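Local coordinates for prenyltransference for protein (Lavandula lanata, PDB 5HC8), which catalyses the head-to-middle joining of two dimethylallyl diphosphate molecules into lavandulyl diphosphate, using a fold of the undecaprenyl diphosphate synthase family, at residues E146-A151 / A172-H177; R51-G56 / S98-Q103; S187-I192 / A233-R238; A156-V159 / I163-P166. All coordinates share one frame; numbering follows the deposited sequence.

Contact 1. Residues E146-A151 / A172-H177; sequences EDIVEA and ATFEQH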
loop_
_atom_site.group_PDB
_atom_site.type_symbol
_atom_site.label_atom_id
_atom_site.label_comp_id
_atom_site.label_asym_id
_atom_site.label_seq_id
_atom_site.Cartn_x
_atom_site.Cartn_y
_atom_site.Cartn_z
ATOM N N GLU A 146 9.018 8.096 2.866
ATOM C CA GLU A 146 10.212 8.590 3.550
ATOM C C GLU A 146 11.038 7.438 4.149
ATOM O O GLU A 146 12.274 7.418 4.069
ATOM C CB GLU A 146 9.864 9.517 4.658
ATOM C CG GLU A 146 9.428 10.882 4.279
ATOM C CD GLU A 146 8.015 10.951 3.679
ATOM O OE1 GLU A 146 7.251 9.951 3.628
ATOM O OE2 GLU A 146 7.643 12.078 3.294
ATOM N N ASP A 147 10.338 6.469 4.741
ATOM C CA ASP A 147 10.956 5.207 5.178
ATOM C C ASP A 147 11.736 4.489 4.088
ATOM O O ASP A 147 12.898 4.085 4.291
ATOM C CB ASP A 147 9.848 4.298 5.759
ATOM C CG ASP A 147 10.344 3.233 6.689
ATOM O OD1 ASP A 147 11.554 3.204 7.133
ATOM O OD2 ASP A 147 9.435 2.403 7.038
ATOM N N ILE A 148 11.124 4.227 2.933
ATOM C CA ILE A 148 11.751 3.614 1.879
ATOM C C ILE A 148 12.992 4.411 1.399
ATOM O O ILE A 148 14.062 3.824 1.104
ATOM C CB ILE A 148 10.803 3.352 0.750
ATOM C CG1 ILE A 148 9.730 2.313 1.207
ATOM C CG2 ILE A 148 11.518 2.885 -0.520
ATOM C CD1 ILE A 148 8.561 2.258 0.237
ATOM N N VAL A 149 12.878 5.698 1.271
ATOM C CA VAL A 149 14.011 6.506 0.744
ATOM C C VAL A 149 15.176 6.449 1.734
ATOM O O VAL A 149 16.308 6.250 1.336
ATOM C CB VAL A 149 13.588 7.970 0.496
ATOM C CG1 VAL A 149 14.805 8.858 0.174
ATOM C CG2 VAL A 149 12.581 8.084 -0.641
ATOM N N GLU A 150 14.874 6.537 3.009
ATOM C CA GLU A 150 15.891 6.543 4.060
ATOM C C GLU A 150 16.576 5.166 4.176
ATOM O O GLU A 150 17.838 5.067 4.338
ATOM C CB GLU A 150 15.304 6.995 5.382
ATOM C CG GLU A 150 16.212 6.829 6.586
ATOM C CD GLU A 150 17.507 7.660 6.483
ATOM O OE1 GLU A 150 17.496 8.638 5.707
ATOM O OE2 GLU A 150 18.534 7.313 7.145
ATOM N N ALA A 151 15.804 4.103 4.048
ATOM C CA ALA A 151 16.378 2.766 3.836
ATOM C C ALA A 151 17.318 2.680 2.622
ATOM O O ALA A 151 18.453 2.104 2.719
ATOM C CB ALA A 151 15.301 1.693 3.747
ATOM N N ALA A 172 15.094 -9.021 2.207
ATOM C CA ALA A 172 15.434 -9.071 3.588
ATOM C C ALA A 172 16.420 -7.979 3.959
ATOM O O ALA A 172 16.379 -7.390 5.030
ATOM C CB ALA A 172 16.000 -10.469 3.937
ATOM N N THR A 173 17.363 -7.701 3.072
ATOM C CA THR A 173 18.308 -6.614 3.373
ATOM C C THR A 173 17.584 -5.263 3.426
ATOM O O THR A 173 17.776 -4.437 4.305
ATOM C CB THR A 173 19.416 -6.592 2.274
ATOM O OG1 THR A 173 20.120 -7.857 2.343
ATOM C CG2 THR A 173 20.373 -5.453 2.539
ATOM N N PHE A 174 16.653 -5.109 2.504
ATOM C CA PHE A 174 15.943 -3.834 2.425
ATOM C C PHE A 174 15.109 -3.640 3.667
ATOM O O PHE A 174 15.189 -2.628 4.344
ATOM C CB PHE A 174 15.177 -3.745 1.101
ATOM C CG PHE A 174 14.828 -2.338 0.745
ATOM C CD1 PHE A 174 13.760 -1.730 1.350
ATOM C CD2 PHE A 174 15.646 -1.606 -0.099
ATOM C CE1 PHE A 174 13.456 -0.416 1.071
ATOM C CE2 PHE A 174 15.336 -0.276 -0.401
ATOM C CZ PHE A 174 14.274 0.323 0.239
ATOM N N GLU A 175 14.494 -4.722 4.116
ATOM C CA GLU A 175 13.702 -4.752 5.329
ATOM C C GLU A 175 14.482 -4.370 6.572
ATOM O O GLU A 175 14.010 -3.639 7.434
ATOM C CB GLU A 175 13.120 -6.180 5.359
ATOM C CG GLU A 175 12.168 -6.688 6.420
ATOM C CD GLU A 175 10.763 -6.320 6.145
ATOM O OE1 GLU A 175 10.043 -6.918 5.277
ATOM O OE2 GLU A 175 10.425 -5.347 6.824
ATOM N N GLN A 176 15.749 -4.793 6.677
ATOM C CA GLN A 176 16.520 -4.506 7.914
ATOM C C GLN A 176 16.960 -3.039 8.021
ATOM O O GLN A 176 17.442 -2.587 9.047
ATOM C CB GLN A 176 17.841 -5.322 7.957
ATOM C CG GLN A 176 17.752 -6.826 7.796
ATOM C CD GLN A 176 19.120 -7.416 7.344
ATOM O OE1 GLN A 176 20.187 -6.809 7.564
ATOM N NE2 GLN A 176 19.088 -8.583 6.699
ATOM N N HIS A 177 16.731 -2.261 6.962
ATOM C CA HIS A 177 17.070 -0.816 7.002
ATOM C C HIS A 177 15.888 0.132 7.115
ATOM O O HIS A 177 16.076 1.358 7.184
ATOM C CB HIS A 177 17.908 -0.550 5.756
ATOM C CG HIS A 177 19.246 -1.216 5.827
ATOM N ND1 HIS A 177 19.498 -2.450 5.269
ATOM C CD2 HIS A 177 20.380 -0.850 6.484
ATOM C CE1 HIS A 177 20.755 -2.793 5.528
ATOM N NE2 HIS A 177 21.306 -1.836 6.256
#

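Contact 2. Residues R51-G56 / S98-Q103; sequences RASQLG and SQQDIQ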
loop_
_atom_site.group_PDB
_atom_site.type_symbol
_atom_site.label_atom_id
_atom_site.label_comp_id
_atom_site.label_asym_id
_atom_site.label_seq_id
_atom_site.Cartn_x
_atom_site.Cartn_y
_atom_site.Cartn_z
ATOM N N ARG A 51 -6.532 -3.456 25.387
ATOM C CA ARG A 51 -7.322 -4.489 24.737
ATOM C C ARG A 51 -6.469 -5.371 23.815
ATOM O O ARG A 51 -6.552 -6.601 23.872
ATOM C CB ARG A 51 -8.514 -3.871 24.048
ATOM C CG ARG A 51 -9.424 -4.832 23.322
ATOM C CD ARG A 51 -10.020 -5.962 24.180
ATOM N NE ARG A 51 -11.094 -5.386 25.002
ATOM C CZ ARG A 51 -12.045 -6.126 25.559
ATOM N NH1 ARG A 51 -12.032 -7.409 25.381
ATOM N NH2 ARG A 51 -12.967 -5.561 26.291
ATOM N N ALA A 52 -5.600 -4.751 22.995
ATOM C CA ALA A 52 -4.770 -5.498 22.066
ATOM C C ALA A 52 -3.848 -6.432 22.865
ATOM O O ALA A 52 -3.654 -7.602 22.497
ATOM C CB ALA A 52 -3.936 -4.548 21.213
ATOM N N SER A 53 -3.337 -5.937 23.994
ATOM C CA SER A 53 -2.496 -6.766 24.880
ATOM C C SER A 53 -3.213 -8.023 25.427
ATOM O O SER A 53 -2.729 -9.161 25.276
ATOM C CB SER A 53 -1.901 -5.917 26.007
ATOM O OG SER A 53 -1.147 -6.715 26.904
ATOM N N GLN A 54 -4.442 -7.802 25.889
ATOM C CA GLN A 54 -5.286 -8.867 26.437
ATOM C C GLN A 54 -5.554 -9.857 25.366
ATOM O O GLN A 54 -5.638 -11.055 25.623
ATOM C CB GLN A 54 -6.635 -8.334 26.875
ATOM C CG GLN A 54 -6.653 -7.409 28.090
ATOM C CD GLN A 54 -8.068 -6.800 28.269
ATOM O OE1 GLN A 54 -9.101 -7.492 28.089
ATOM N NE2 GLN A 54 -8.118 -5.490 28.555
ATOM N N LEU A 55 -5.690 -9.391 24.145
ATOM C CA LEU A 55 -6.031 -10.301 23.055
ATOM C C LEU A 55 -4.830 -11.109 22.564
ATOM O O LEU A 55 -4.959 -11.954 21.716
ATOM C CB LEU A 55 -6.640 -9.527 21.887
ATOM C CG LEU A 55 -8.041 -8.982 22.069
ATOM C CD1 LEU A 55 -8.302 -7.945 21.025
ATOM C CD2 LEU A 55 -9.142 -10.039 21.987
ATOM N N GLY A 56 -3.641 -10.840 23.072
ATOM C CA GLY A 56 -2.496 -11.601 22.622
ATOM C C GLY A 56 -1.894 -11.087 21.330
ATOM O O GLY A 56 -1.115 -11.776 20.699
ATOM N N SER A 98 2.481 -1.254 34.315
ATOM C CA SER A 98 1.434 -2.201 34.695
ATOM C C SER A 98 1.892 -3.625 34.516
ATOM O O SER A 98 2.988 -3.908 34.003
ATOM C CB SER A 98 0.184 -2.005 33.834
ATOM O OG SER A 98 0.348 -2.579 32.541
ATOM N N GLN A 99 1.021 -4.539 34.903
ATOM C CA GLN A 99 1.265 -5.952 34.661
ATOM C C GLN A 99 1.175 -6.299 33.180
ATOM O O GLN A 99 1.530 -7.394 32.808
ATOM C CB GLN A 99 0.296 -6.822 35.449
ATOM C CG GLN A 99 0.553 -6.783 36.955
ATOM C CD GLN A 99 -0.703 -6.436 37.748
ATOM O OE1 GLN A 99 -1.056 -5.251 37.908
ATOM N NE2 GLN A 99 -1.393 -7.468 38.244
ATOM N N GLN A 100 0.717 -5.398 32.320
ATOM C CA GLN A 100 0.756 -5.702 30.872
ATOM C C GLN A 100 2.157 -5.635 30.328
ATOM O O GLN A 100 2.511 -6.355 29.370
ATOM C CB GLN A 100 -0.251 -4.840 30.120
ATOM C CG GLN A 100 -1.651 -5.212 30.584
ATOM C CD GLN A 100 -2.748 -4.601 29.757
ATOM O OE1 GLN A 100 -2.920 -3.369 29.740
ATOM N NE2 GLN A 100 -3.523 -5.454 29.092
ATOM N N ASP A 101 2.994 -4.849 31.009
ATOM C CA ASP A 101 4.409 -4.934 30.786
ATOM C C ASP A 101 4.745 -4.550 29.340
ATOM O O ASP A 101 5.546 -5.209 28.667
ATOM C CB ASP A 101 4.923 -6.348 31.042
ATOM C CG ASP A 101 6.429 -6.384 31.282
ATOM O OD1 ASP A 101 7.023 -5.378 31.719
ATOM O OD2 ASP A 101 7.026 -7.412 30.989
ATOM N N ILE A 102 4.113 -3.485 28.880
ATOM C CA ILE A 102 4.221 -3.099 27.479
ATOM C C ILE A 102 5.573 -2.542 27.136
ATOM O O ILE A 102 6.138 -1.801 27.898
ATOM C CB ILE A 102 3.104 -2.116 27.161
ATOM C CG1 ILE A 102 1.831 -2.956 27.067
ATOM C CG2 ILE A 102 3.378 -1.340 25.868
ATOM C CD1 ILE A 102 0.764 -2.263 27.826
ATOM N N GLN A 103 6.086 -2.929 25.983
ATOM C CA GLN A 103 7.283 -2.352 25.473
ATOM C C GLN A 103 6.920 -1.225 24.516
ATOM O O GLN A 103 6.133 -1.468 23.584
ATOM C CB GLN A 103 8.074 -3.380 24.738
ATOM C CG GLN A 103 8.389 -4.615 25.553
ATOM C CD GLN A 103 9.058 -5.692 24.702
ATOM O OE1 GLN A 103 10.215 -5.547 24.329
ATOM N NE2 GLN A 103 8.318 -6.766 24.370
HETATM O O HOH W 1 1.312 -7.406 27.275
HETATM O O HOH W 2 -2.553 -8.468 28.918
#

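Contact 3. Residues S187-I192 / A233-R238; sequences SPDLLI and ASYRCR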
loop_
_atom_site.group_PDB
_atom_site.type_symbol
_atom_site.label_atom_id
_atom_site.label_comp_id
_atom_site.label_asym_id
_atom_site.label_seq_id
_atom_site.Cartn_x
_atom_site.Cartn_y
_atom_site.Cartn_z
ATOM N N SER A 187 5.587 -6.200 9.085
ATOM C CA SER A 187 4.420 -6.144 8.235
ATOM C C SER A 187 3.128 -6.374 9.044
ATOM O O SER A 187 2.903 -7.474 9.571
ATOM C CB SER A 187 4.648 -7.178 7.141
ATOM O OG SER A 187 3.377 -7.377 6.542
ATOM N N PRO A 188 2.232 -5.384 9.096
ATOM C CA PRO A 188 0.966 -5.665 9.766
ATOM C C PRO A 188 0.226 -6.787 9.116
ATOM O O PRO A 188 0.230 -6.908 7.900
ATOM C CB PRO A 188 0.169 -4.345 9.680
ATOM C CG PRO A 188 1.042 -3.386 9.000
ATOM C CD PRO A 188 2.288 -4.027 8.521
ATOM N N ASP A 189 -0.434 -7.603 9.956
ATOM C CA ASP A 189 -1.399 -8.572 9.489
ATOM C C ASP A 189 -2.728 -7.882 9.166
ATOM O O ASP A 189 -3.487 -8.313 8.264
ATOM C CB ASP A 189 -1.584 -9.622 10.595
ATOM C CG ASP A 189 -0.307 -10.374 10.843
ATOM O OD1 ASP A 189 0.103 -11.093 9.919
ATOM O OD2 ASP A 189 0.324 -10.128 11.868
ATOM N N LEU A 190 -3.022 -6.839 9.927
ATOM C CA LEU A 190 -4.315 -6.159 9.855
ATOM C C LEU A 190 -4.067 -4.642 9.984
ATOM O O LEU A 190 -3.359 -4.238 10.883
ATOM C CB LEU A 190 -5.228 -6.603 10.999
ATOM C CG LEU A 190 -6.544 -5.886 11.194
ATOM C CD1 LEU A 190 -7.429 -6.076 10.004
ATOM C CD2 LEU A 190 -7.304 -6.281 12.517
ATOM N N LEU A 191 -4.655 -3.854 9.096
ATOM C CA LEU A 191 -4.504 -2.409 9.102
ATOM C C LEU A 191 -5.921 -1.910 9.236
ATOM O O LEU A 191 -6.773 -2.228 8.415
ATOM C CB LEU A 191 -3.912 -1.894 7.803
ATOM C CG LEU A 191 -3.911 -0.359 7.660
ATOM C CD1 LEU A 191 -2.937 0.229 8.630
ATOM C CD2 LEU A 191 -3.411 -0.041 6.246
ATOM N N ILE A 192 -6.127 -1.112 10.263
ATOM C CA ILE A 192 -7.390 -0.496 10.524
ATOM C C ILE A 192 -7.340 1.004 10.193
ATOM O O ILE A 192 -6.505 1.707 10.688
ATOM C CB ILE A 192 -7.744 -0.654 12.003
ATOM C CG1 ILE A 192 -7.902 -2.137 12.369
ATOM C CG2 ILE A 192 -9.035 0.055 12.319
ATOM C CD1 ILE A 192 -8.008 -2.380 13.901
ATOM N N ALA A 233 -12.628 -9.570 14.333
ATOM C CA ALA A 233 -13.628 -10.515 13.866
ATOM C C ALA A 233 -13.659 -10.516 12.345
ATOM O O ALA A 233 -13.850 -11.562 11.748
ATOM C CB ALA A 233 -14.985 -10.139 14.412
ATOM N N SER A 234 -13.594 -9.339 11.700
ATOM C CA SER A 234 -13.499 -9.309 10.245
ATOM C C SER A 234 -12.249 -10.069 9.798
ATOM O O SER A 234 -12.316 -10.888 8.826
ATOM C CB SER A 234 -13.572 -7.847 9.733
ATOM O OG SER A 234 -13.341 -7.686 8.339
ATOM N N TYR A 235 -11.114 -9.791 10.484
ATOM C CA TYR A 235 -9.862 -10.466 10.243
ATOM C C TYR A 235 -10.003 -11.984 10.271
ATOM O O TYR A 235 -9.564 -12.656 9.359
ATOM C CB TYR A 235 -8.790 -10.055 11.230
ATOM C CG TYR A 235 -7.457 -10.678 10.971
ATOM C CD1 TYR A 235 -6.634 -10.203 9.920
ATOM C CD2 TYR A 235 -7.006 -11.768 11.717
ATOM C CE1 TYR A 235 -5.452 -10.772 9.664
ATOM C CE2 TYR A 235 -5.778 -12.328 11.454
ATOM C CZ TYR A 235 -5.030 -11.830 10.431
ATOM O OH TYR A 235 -3.827 -12.386 10.168
ATOM N N ARG A 236 -10.573 -12.513 11.339
ATOM C CA ARG A 236 -10.718 -13.965 11.435
ATOM C C ARG A 236 -11.597 -14.562 10.321
ATOM O O ARG A 236 -11.369 -15.680 9.909
ATOM C CB ARG A 236 -11.274 -14.360 12.818
ATOM C CG ARG A 236 -10.396 -14.015 14.027
ATOM C CD ARG A 236 -11.020 -14.587 15.314
ATOM N NE ARG A 236 -11.011 -13.646 16.455
ATOM C CZ ARG A 236 -12.081 -13.021 16.994
ATOM N NH1 ARG A 236 -13.330 -13.201 16.543
ATOM N NH2 ARG A 236 -11.901 -12.198 18.029
ATOM N N CYS A 237 -12.603 -13.842 9.843
ATOM C CA CYS A 237 -13.317 -14.269 8.656
ATOM C C CYS A 237 -12.572 -14.097 7.306
ATOM O O CYS A 237 -13.028 -14.591 6.312
ATOM C CB CYS A 237 -14.647 -13.548 8.578
ATOM S SG CYS A 237 -15.657 -13.926 10.003
ATOM N N ARG A 238 -11.428 -13.443 7.238
ATOM C CA ARG A 238 -10.723 -13.344 5.940
ATOM C C ARG A 238 -9.989 -14.668 5.552
ATOM O O ARG A 238 -9.370 -15.318 6.394
ATOM C CB ARG A 238 -9.643 -12.262 5.949
ATOM C CG ARG A 238 -10.000 -10.876 6.522
ATOM C CD ARG A 238 -10.878 -10.156 5.568
ATOM N NE ARG A 238 -11.308 -8.890 6.113
ATOM C CZ ARG A 238 -10.781 -7.695 5.845
ATOM N NH1 ARG A 238 -9.719 -7.511 5.059
ATOM N NH2 ARG A 238 -11.344 -6.651 6.392
#

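Contact 4. Residues A156-V159 / I163-P166; sequences AAKV and ILRP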
loop_
_atom_site.group_PDB
_atom_site.type_symbol
_atom_site.label_atom_id
_atom_site.label_comp_id
_atom_site.label_asym_id
_atom_site.label_seq_id
_atom_site.Cartn_x
_atom_site.Cartn_y
_atom_site.Cartn_z
ATOM N N ALA A 156 22.670 2.606 0.398
ATOM C CA ALA A 156 23.620 3.147 -0.570
ATOM C C ALA A 156 24.944 3.548 0.183
ATOM O O ALA A 156 26.035 3.350 -0.336
ATOM C CB ALA A 156 22.999 4.329 -1.325
ATOM N N ALA A 157 24.840 4.089 1.388
ATOM C CA ALA A 157 26.008 4.431 2.151
ATOM C C ALA A 157 26.865 3.207 2.400
ATOM O O ALA A 157 28.063 3.295 2.273
ATOM C CB ALA A 157 25.648 5.093 3.450
ATOM N N LYS A 158 26.238 2.067 2.712
ATOM C CA LYS A 158 26.955 0.801 2.884
ATOM C C LYS A 158 27.642 0.306 1.639
ATOM O O LYS A 158 28.715 -0.311 1.765
ATOM C CB LYS A 158 26.029 -0.325 3.410
ATOM C CG LYS A 158 25.636 -0.152 4.863
ATOM C CD LYS A 158 25.097 -1.462 5.439
ATOM C CE LYS A 158 24.529 -1.185 6.825
ATOM N NZ LYS A 158 23.811 -2.356 7.335
ATOM N N VAL A 159 27.033 0.550 0.471
ATOM C CA VAL A 159 27.550 0.169 -0.844
ATOM C C VAL A 159 28.750 1.066 -1.119
ATOM O O VAL A 159 29.780 0.568 -1.536
ATOM C CB VAL A 159 26.504 0.280 -1.992
ATOM C CG1 VAL A 159 27.139 0.263 -3.403
ATOM C CG2 VAL A 159 25.520 -0.889 -1.941
ATOM N N ILE A 163 30.678 -2.259 2.289
ATOM C CA ILE A 163 30.049 -3.288 3.150
ATOM C C ILE A 163 29.057 -4.195 2.391
ATOM O O ILE A 163 28.770 -5.309 2.832
ATOM C CB ILE A 163 29.311 -2.614 4.289
ATOM C CG1 ILE A 163 30.319 -1.846 5.158
ATOM C CG2 ILE A 163 28.513 -3.626 5.095
ATOM C CD1 ILE A 163 29.853 -0.457 5.576
ATOM N N LEU A 164 28.559 -3.713 1.242
ATOM C CA LEU A 164 27.463 -4.345 0.518
ATOM C C LEU A 164 27.672 -4.160 -0.971
ATOM O O LEU A 164 28.039 -3.093 -1.411
ATOM C CB LEU A 164 26.168 -3.648 0.958
ATOM C CG LEU A 164 24.903 -4.417 1.274
ATOM C CD1 LEU A 164 25.137 -5.475 2.319
ATOM C CD2 LEU A 164 23.847 -3.441 1.772
ATOM N N ARG A 165 27.422 -5.182 -1.755
ATOM C CA ARG A 165 27.410 -5.043 -3.211
ATOM C C ARG A 165 25.956 -4.810 -3.700
ATOM O O ARG A 165 25.010 -5.222 -3.045
ATOM C CB ARG A 165 27.940 -6.326 -3.878
ATOM C CG ARG A 165 29.296 -6.185 -4.580
ATOM C CD ARG A 165 30.170 -7.430 -4.467
ATOM N NE ARG A 165 29.494 -8.698 -4.793
ATOM C CZ ARG A 165 28.895 -9.508 -3.920
ATOM N NH1 ARG A 165 28.843 -9.194 -2.627
ATOM N NH2 ARG A 165 28.349 -10.647 -4.334
ATOM N N PRO A 166 25.780 -4.180 -4.856
ATOM C CA PRO A 166 24.404 -4.004 -5.317
ATOM C C PRO A 166 23.582 -5.294 -5.466
ATOM O O PRO A 166 22.413 -5.334 -5.034
ATOM C CB PRO A 166 24.593 -3.291 -6.650
ATOM C CG PRO A 166 25.734 -2.385 -6.359
ATOM C CD PRO A 166 26.679 -3.223 -5.510
#

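Contact 1. Residues E146-A151 / A172-H177
A buried, largely apolar helix-to-helix contact sets Ile148 and Ala151 of helix 144-160 against Phe174 of the short helix 171-176 and against His177. Phe174 does most of the reaching: with its CG trans to the backbone N (chi1 -160°), the ring is carried across to the longer helix, and its CZ meets Ile148 CG2 at 3.8 Å, the two side chains crossing nearly at right angles. The same CZ lies 3.6 Å from Ile148 O. One turn on, Ala151 CB comes within 3.9 Å of Phe174 CE1 and 3.5 Å of His177 O; a methyl this small is consistent with the close backbones, Ala151 CA and His177 CA being 4.8 Å apart. In this undecaprenyl diphosphate synthase-type fold the contact belongs to the dimer interface: Trp206 of the second subunit packs on Ile148, and Ala152 of that subunit on Phe174, whose ring also stacks with Trp206 of its own chain. The His177 imidazole turns back on its own segment, where ND1 donates to Thr173 O at 2.8 Å, close to the ring plane and with an N-H...O angle of 159°. NE2 is the likely acceptor for Lys158 NZ, and the two bonds would hold the ring's rotation.

Contact 2. Residues R51-G56 / S98-Q103
Gln100 lays its side chain alongside Ser53, near the end of helix 34-54, at the protein surface. Its CB stands 3.8 Å from Ser53 OG. CG is turned trans to the carbonyl carbon (chi1 -64°), and the chain then runs on extended, keeping CG at 4.0 Å and CD at 3.9 Å from that same Ser53 OG before the amide comes over Ser53 CB, which NE2 approaches to 3.5 Å. NE2 also brushes Gln54 CG at 3.8 Å, the two glutamine amide planes being inclined by 39°. Although NE2 passes near the serine hydroxyl, the angle is too poor for a hydrogen bond; it donates instead to Ser50 O, one turn back in the helix, and to a water 3.2 Å from NE2 that also bonds Ser53 OG. A second water lies 2.6 Å from Ser53 OG and donates to Gln100 O at 2.6 Å, so two waters bridge Ser53 OG to the Gln100 amide and carbonyl. An alanine in place of Gln100 would probably leave Ser50 O without this donor and uncover Ser53, the backbone-held water alone still bridging the segments. The glutamine is presented by a type I turn, Ser98 to Asp101, in which Ser98 OG takes the Gln100 N-H as an ST turn, while helix 34-54 finishes in a Schellman motif at Gly56. The contact thus ties that helix to the loop leading from helix 91-97 into strand 103-107, outermost in this chain's sheet, with Leu55 resting on helix 225-237.

Contact 3. Residues S187-I192 / A233-R238
Ser234 OG is gripped by two nitrogens of one guanidinium, Arg238 NE at 3.2 Å and Arg238 NH2 at 3.0 Å, on the helix segment that sends Tyr235 against Asp189 and Leu190. The arginine comes side-on, with the hydroxyl oxygen only 8° out of its plane. Two further bonds fix it: NH1 forms a salt bridge with Glu212 and NH2 also donates to Phe213 O, both on strand 212-215. Gln198 of the second subunit packs against the same side chain. The contact itself is made by the Tyr235 ring. CG lies trans to the backbone N (chi1 -177°), which carries the ring off the helix and against the strand, and CE1 settles 3.4 Å from Asp189 O. Next to it, Tyr235 CD1 touches Leu190 CB at 4.0 Å. This is helix-on-sheet packing of an alpha/beta fold: helix 225-237 lies against the parallel sheet, and strand 190-193 runs between strands 15-19 and 212-215. Leu190 continues the apolar layer, reaching Ala231 and Leu232 of the helix. The strand leads on to Arg193, part of the pocket that holds the bound 3-methylbut-3-enylsulfanyl(phosphonooxy)phosphinic acid. At the phenol end, Tyr235 OH sits 3.6 Å from Asp189 CB, with carboxylate and ring planes 65° apart. The carboxylate has its own partners: OD2 accepts from His15 N at the start of strand 15-19, and OD1 forms a salt bridge with Arg240, which would probably favour the charged form.

Contact 4. Residues A156-V159 / I163-P166
Lys158 O faces two backbone N-H groups after the chain has reversed: Ile163 N at 2.8 Å and Leu164 N at 3.4 Å, both bent and weak as hydrogen bonds. One residue on, Val159 CA points its hydrogen at Leu164 O, a CA-H...O contact of 3.3 Å with a nearly straight angle of 163° at the hydrogen. Round this backbone core the side chains close up. Lys158 CB lies 4.1 Å from Leu164 CB, and the extended lysine runs obliquely over Ile163, its CD 4.1 Å from Ile163 CG2, on its way to His177. Val159 spreads its two methyls along the returning loop: CG2 lies 3.4 Å from Leu164 O and also touches Leu164 CB, while CG1, held trans to the backbone N (chi1 164°), meets Pro166 CD at 4.1 Å. An alanine at Val159 would probably open a gap beside Pro166 and leave the Leu164-Pro166 run less firmly held against the helix. Further out, Arg165 turns away to a salt bridge with Asp168, and the second subunit adds its own layer, with its Ala156 on Val159 and its Glu160 on Pro166. The whole forms a tight reversal at the far end of helix 144-160, the centre of the contact lying about 29 Å from the centre of the chain, and from it the loop leads back to helix 171-176, where Thr173 packs on Leu164.

How the contacts relate
From the N terminus, contact 2 closes first, joining the end of helix 34-54 to the loop before strand 103-107 after a run through strand 59-65 and two helices. Contact 1 then closes the excursion from helix 144-160 to helix 171-176, and contact 4 lies within it, a short reversal in the same loop; a probable hydrogen bond between Lys158 and His177 joins them. Contact 3 comes last, tying strand 190-193 to helix 225-237. None of the loops cross. Contacts 2 and 3 approach to about 5 Å between nearest atoms and belong to the sheet-and-helix body, whereas contacts 1 and 4 lie in an arm packing on the second subunit, which contact 3 meets through Arg238.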